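Local coordinates for putative glucoamylase (Bacteroides uniformis, PDB 4GL3), which is a putative glucoamylase, probably hydrolysing glycosidic bonds in alpha-glucans or related carbohydrates, at residues Leu134-Gln139 against Gly394-Leu399; Lys310-His315 against Leu377-Gly382. One frame throughout, in Å; residues are numbered along the deposited sequence.

Overall arrangement
Both contacts depend on neighbouring helices near the C-terminal end of the chain: interaction 2 uses the start of helix 378-393, interaction 1 the helix 395-401 that follows it. They lie on opposite sides of the chain's centre, their own centres about 25 Å apart, and interaction 2 is nested inside the long chain segment that interaction 1 closes. Both are partly buried. Interaction 1 joins two helices through alanine, leucine, isoleucine and the aliphatic part of a glutamine, with no direct hydrogen bond between the segments. Interaction 2 is smaller, bringing an exposed loop tyrosine to a helix start through one apolar edge and a bridging water, beside bound small molecules.

Interaction 1 of 2, residues Leu134-Gln139 against Gly394-Leu399; sequences LLAAHQ and GLIWKL
Gln-139 and Leu-399 meet through one hydroxyl: Ser-402 OG is hydrogen-bonded both to Gln-139 NE2 and to Leu-399 O, linking the amide of one helix to the carbonyl of the other. The aliphatic part of Gln-139 packs against the same carbonyl, with Gln-139 CG 3.4 Å from Leu-399 O. A bend at chi2 of Gln-139 (-61°) carries the amide off the contact, and Gln-139 OE1 accepts the N-H of His-138 ND1 at 2.9 Å, in the carbonyl plane and in the imidazole plane too. With a partner for each end, the amide is fixed in rotation. Helices 124-140 and 395-401 meet here nearly at right angles; the axes of the two short segments come within 9.0 Å and cross at 82°. In a chain of the six-hairpin clan this is consistent with contacts between helices of an (alpha/alpha)6 barrel. The small side chain of Ala-136 permits the approach: Ala-136 CB is 4.1 Å from Leu-399 CB and 4.3 Å from Ile-396 CG2. Further along, Leu-399 CD2 reaches the backbone of Gln-139, 3.6 Å from Gln-139 O. Helix 54-69 covers the same apolar cluster, Ile-65 touching Leu-399 and Met-62 touching Ile-396.

Interaction 2 of 2, residues Lys310-His315 against Leu377-Gly382; sequences KGYSAH and LAIDQG
Tyr-312 extends its ring from the loop ahead of strand 313-314 to the start of helix 378-393, and Leu-377 meets it at the rim. Tyr-312 CE2 is 3.9 Å from Leu-377 CD2, and that methyl lies near the ring plane, so the leucine touches an edge of the tyrosine instead of stacking on a face. The two side chains cross obliquely. The tyrosine gets there because its CG is anti to the backbone N (chi1 -174°), which swings the ring out from the loop toward the helix. Leu-377 answers with CG anti to its own carbonyl carbon (chi1 -83°), and it is the CD2 branch that comes to the ring. Beyond the ring, the hydroxyl passes close to the end of Ile-379, with Tyr-312 OH 4.2 Å from Ile-379 CD1. The polar link is indirect: a water is hydrogen-bonded to Tyr-312 OH at 2.5 Å, short enough to be treated with caution, and donates to Asp-380 OD1 at 3.0 Å. The same carboxylate has its other oxygen, OD2, close to Asp-363 OD1. Leu-377 is the N-cap residue, and its carbonyl O takes hydrogen bonds from both Asp-380 N and Gln-381 N, tying the carboxylate-bearing residue into the first turn. A Tris molecule, probably from the crystallisation liquor, lies beside the Tyr-312 side chain. Such molecules often mark pockets, so this exposed loop aromatic facing a helix start and an aspartate may line one at an end of a glucoamylase-like (alpha/alpha)6 barrel.

Interaction 1 of 2, residues Leu134-Gln139 against Gly394-Leu399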
loop_
_atom_site.group_PDB
_atom_site.type_symbol
_atom_site.label_atom_id
_atom_site.label_comp_id
_atom_site.label_asym_id
_atom_site.label_seq_id
_atom_site.Cartn_x
_atom_site.Cartn_y
_atom_site.Cartn_z
ATOM N N LEU A 134 -10.180 1.985 5.317
ATOM C CA LEU A 134 -11.422 2.331 6.010
ATOM C C LEU A 134 -12.487 1.271 5.759
ATOM O O LEU A 134 -13.277 0.966 6.665
ATOM C CB LEU A 134 -11.936 3.736 5.676
ATOM C CG LEU A 134 -11.080 4.968 6.091
ATOM C CD1 LEU A 134 -11.783 6.266 5.598
ATOM C CD2 LEU A 134 -10.816 5.017 7.600
ATOM N N LEU A 135 -12.508 0.655 4.573
ATOM C CA LEU A 135 -13.562 -0.353 4.355
ATOM C C LEU A 135 -13.284 -1.644 5.179
ATOM O O LEU A 135 -14.220 -2.246 5.692
ATOM C CB LEU A 135 -13.819 -0.623 2.870
ATOM C CG LEU A 135 -14.421 0.525 2.054
ATOM C CD1 LEU A 135 -14.722 0.004 0.651
ATOM C CD2 LEU A 135 -15.689 1.091 2.669
ATOM N N ALA A 136 -12.008 -2.020 5.316
ATOM C CA ALA A 136 -11.582 -3.071 6.239
ATOM C C ALA A 136 -12.005 -2.704 7.656
ATOM O O ALA A 136 -12.608 -3.520 8.354
ATOM C CB ALA A 136 -10.065 -3.317 6.161
ATOM N N ALA A 137 -11.736 -1.477 8.087
ATOM C CA ALA A 137 -12.122 -1.057 9.458
ATOM C C ALA A 137 -13.637 -1.106 9.665
ATOM O O ALA A 137 -14.108 -1.558 10.702
ATOM C CB ALA A 137 -11.558 0.331 9.781
ATOM N N HIS A 138 -14.411 -0.671 8.667
ATOM C CA HIS A 138 -15.881 -0.795 8.703
ATOM C C HIS A 138 -16.345 -2.241 8.979
ATOM O O HIS A 138 -17.282 -2.465 9.701
ATOM C CB HIS A 138 -16.516 -0.283 7.376
ATOM C CG HIS A 138 -18.009 -0.239 7.398
ATOM N ND1 HIS A 138 -18.790 -1.338 7.094
ATOM C CD2 HIS A 138 -18.873 0.770 7.684
ATOM C CE1 HIS A 138 -20.071 -1.020 7.232
ATOM N NE2 HIS A 138 -20.154 0.253 7.589
ATOM N N GLN A 139 -15.661 -3.202 8.398
ATOM C CA GLN A 139 -16.004 -4.603 8.550
ATOM C C GLN A 139 -15.442 -5.217 9.812
ATOM O O GLN A 139 -15.865 -6.313 10.188
ATOM C CB GLN A 139 -15.527 -5.405 7.320
ATOM C CG GLN A 139 -16.181 -4.914 6.031
ATOM C CD GLN A 139 -17.697 -5.057 6.042
ATOM O OE1 GLN A 139 -18.433 -4.076 6.244
ATOM N NE2 GLN A 139 -18.176 -6.293 5.884
ATOM N N GLY A 394 -4.515 -14.062 7.082
ATOM C CA GLY A 394 -5.408 -13.470 6.089
ATOM C C GLY A 394 -6.347 -12.395 6.649
ATOM O O GLY A 394 -7.336 -12.066 6.006
ATOM N N LEU A 395 -6.013 -11.832 7.821
ATOM C CA LEU A 395 -6.850 -10.894 8.558
ATOM C C LEU A 395 -7.419 -9.758 7.713
ATOM O O LEU A 395 -8.652 -9.580 7.687
ATOM C CB LEU A 395 -6.079 -10.261 9.732
ATOM C CG LEU A 395 -6.887 -9.274 10.589
ATOM C CD1 LEU A 395 -8.038 -9.996 11.344
ATOM C CD2 LEU A 395 -5.978 -8.563 11.599
ATOM N N ILE A 396 -6.565 -8.974 7.042
ATOM C CA ILE A 396 -7.064 -7.748 6.386
ATOM C C ILE A 396 -7.800 -8.091 5.085
ATOM O O ILE A 396 -8.829 -7.498 4.764
ATOM C CB ILE A 396 -5.935 -6.715 6.164
ATOM C CG1 ILE A 396 -5.275 -6.338 7.505
ATOM C CG2 ILE A 396 -6.447 -5.474 5.431
ATOM C CD1 ILE A 396 -6.208 -5.924 8.624
ATOM N N TRP A 397 -7.273 -9.081 4.360
ATOM C CA TRP A 397 -7.970 -9.676 3.225
ATOM C C TRP A 397 -9.383 -10.129 3.555
ATOM O O TRP A 397 -10.318 -9.801 2.860
ATOM C CB TRP A 397 -7.219 -10.900 2.725
ATOM C CG TRP A 397 -5.975 -10.599 1.964
ATOM C CD1 TRP A 397 -5.683 -9.471 1.258
ATOM C CD2 TRP A 397 -4.863 -11.490 1.774
ATOM N NE1 TRP A 397 -4.440 -9.576 0.687
ATOM C CE2 TRP A 397 -3.928 -10.822 0.959
ATOM C CE3 TRP A 397 -4.559 -12.763 2.245
ATOM C CZ2 TRP A 397 -2.705 -11.404 0.581
ATOM C CZ3 TRP A 397 -3.358 -13.349 1.859
ATOM C CH2 TRP A 397 -2.446 -12.660 1.036
ATOM N N LYS A 398 -9.569 -10.874 4.619
ATOM C CA LYS A 398 -10.935 -11.316 4.948
ATOM C C LYS A 398 -11.871 -10.143 5.224
ATOM O O LYS A 398 -13.016 -10.166 4.808
ATOM C CB LYS A 398 -10.961 -12.282 6.129
ATOM C CG LYS A 398 -10.345 -13.641 5.826
ATOM C CD LYS A 398 -10.428 -14.575 7.054
ATOM C CE LYS A 398 -9.173 -15.414 7.239
ATOM N NZ LYS A 398 -9.016 -16.478 6.208
ATOM N N LEU A 399 -11.389 -9.126 5.923
ATOM C CA LEU A 399 -12.238 -7.987 6.257
ATOM C C LEU A 399 -12.674 -7.245 4.978
ATOM O O LEU A 399 -13.874 -7.025 4.742
ATOM C CB LEU A 399 -11.494 -7.046 7.231
ATOM C CG LEU A 399 -11.277 -7.631 8.621
ATOM C CD1 LEU A 399 -10.194 -6.858 9.335
ATOM C CD2 LEU A 399 -12.586 -7.705 9.423
#

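Interaction 2 of 2, residues Lys310-His315 against Leu377-Gly382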
loop_
_atom_site.group_PDB
_atom_site.type_symbol
_atom_site.label_atom_id
_atom_site.label_comp_id
_atom_site.label_asym_id
_atom_site.label_seq_id
_atom_site.Cartn_x
_atom_site.Cartn_y
_atom_site.Cartn_z
ATOM N N LYS A 310 21.896 8.235 -3.132
ATOM C CA LYS A 310 21.958 9.397 -4.014
ATOM C C LYS A 310 20.620 10.129 -4.070
ATOM O O LYS A 310 20.446 11.051 -4.847
ATOM C CB LYS A 310 22.310 8.939 -5.435
ATOM C CG LYS A 310 23.631 8.173 -5.587
ATOM C CD LYS A 310 24.842 9.025 -5.216
ATOM C CE LYS A 310 26.015 8.754 -6.159
ATOM N NZ LYS A 310 27.334 8.916 -5.490
ATOM N N GLY A 311 19.654 9.699 -3.273
ATOM C CA GLY A 311 18.331 10.303 -3.291
ATOM C C GLY A 311 17.256 9.263 -3.569
ATOM O O GLY A 311 17.561 8.102 -3.871
ATOM N N TYR A 312 15.998 9.699 -3.492
ATOM C CA TYR A 312 14.849 8.821 -3.635
ATOM C C TYR A 312 14.732 8.415 -5.088
ATOM O O TYR A 312 14.977 9.216 -5.958
ATOM C CB TYR A 312 13.581 9.508 -3.134
ATOM C CG TYR A 312 12.337 8.647 -3.108
ATOM C CD1 TYR A 312 11.551 8.475 -4.248
ATOM C CD2 TYR A 312 11.914 8.035 -1.924
ATOM C CE1 TYR A 312 10.428 7.681 -4.210
ATOM C CE2 TYR A 312 10.790 7.241 -1.879
ATOM C CZ TYR A 312 10.040 7.063 -3.018
ATOM O OH TYR A 312 8.884 6.283 -2.952
ATOM N N SER A 313 14.424 7.153 -5.346
ATOM C CA SER A 313 14.182 6.690 -6.706
ATOM C C SER A 313 13.342 5.411 -6.738
ATOM O O SER A 313 13.328 4.659 -5.760
ATOM C CB SER A 313 15.508 6.470 -7.424
ATOM O OG SER A 313 15.292 6.348 -8.817
ATOM N N ALA A 314 12.641 5.182 -7.856
ATOM C CA ALA A 314 11.756 4.022 -8.036
ATOM C C ALA A 314 12.592 2.810 -8.504
ATOM O O ALA A 314 12.576 2.390 -9.684
ATOM C CB ALA A 314 10.605 4.365 -8.993
ATOM N N HIS A 315 13.346 2.253 -7.562
ATOM C CA HIS A 315 14.319 1.186 -7.902
ATOM C C HIS A 315 13.565 -0.033 -8.439
ATOM O O HIS A 315 12.450 -0.345 -7.985
ATOM C CB HIS A 315 15.181 0.756 -6.717
ATOM C CG HIS A 315 15.770 1.887 -5.945
ATOM N ND1 HIS A 315 15.280 2.281 -4.719
ATOM C CD2 HIS A 315 16.792 2.730 -6.237
ATOM C CE1 HIS A 315 15.976 3.322 -4.294
ATOM N NE2 HIS A 315 16.901 3.614 -5.194
ATOM N N LEU A 377 9.700 5.386 6.326
ATOM C CA LEU A 377 8.605 5.966 5.543
ATOM C C LEU A 377 7.315 5.200 5.804
ATOM O O LEU A 377 7.304 3.962 5.786
ATOM C CB LEU A 377 8.934 5.899 4.048
ATOM C CG LEU A 377 9.803 6.992 3.431
ATOM C CD1 LEU A 377 11.125 7.148 4.157
ATOM C CD2 LEU A 377 10.037 6.684 1.925
ATOM N N ALA A 378 6.214 5.930 5.999
ATOM C CA ALA A 378 4.892 5.290 6.157
ATOM C C ALA A 378 4.605 4.266 5.077
ATOM O O ALA A 378 4.063 3.186 5.358
ATOM C CB ALA A 378 3.752 6.323 6.149
ATOM N N ILE A 379 4.843 4.634 3.824
ATOM C CA ILE A 379 4.391 3.767 2.723
ATOM C C ILE A 379 5.260 2.500 2.561
ATOM O O ILE A 379 4.849 1.583 1.909
ATOM C CB ILE A 379 4.255 4.522 1.360
ATOM C CG1 ILE A 379 5.611 5.080 0.908
ATOM C CG2 ILE A 379 3.131 5.600 1.441
ATOM C CD1 ILE A 379 5.589 5.957 -0.368
ATOM N N ASP A 380 6.445 2.474 3.155
ATOM C CA ASP A 380 7.306 1.271 3.191
ATOM C C ASP A 380 7.059 0.419 4.476
ATOM O O ASP A 380 7.056 -0.818 4.419
ATOM C CB ASP A 380 8.765 1.706 3.059
ATOM C CG ASP A 380 9.083 2.355 1.643
ATOM O OD1 ASP A 380 8.334 2.129 0.673
ATOM O OD2 ASP A 380 10.130 3.039 1.490
ATOM N N GLN A 381 6.770 1.080 5.603
ATOM C CA GLN A 381 6.514 0.399 6.871
ATOM C C GLN A 381 5.131 -0.270 6.942
ATOM O O GLN A 381 4.984 -1.360 7.483
ATOM C CB GLN A 381 6.698 1.358 8.057
ATOM C CG GLN A 381 8.132 1.867 8.268
ATOM C CD GLN A 381 9.207 0.780 8.307
ATOM O OE1 GLN A 381 9.670 0.270 7.263
ATOM N NE2 GLN A 381 9.709 0.533 9.468
ATOM N N GLY A 382 4.109 0.380 6.388
ATOM C CA GLY A 382 2.774 -0.141 6.474
ATOM C C GLY A 382 2.626 -1.546 5.922
ATOM O O GLY A 382 2.047 -2.424 6.593
HETATM O O HOH W 1 8.677 4.483 -1.168
#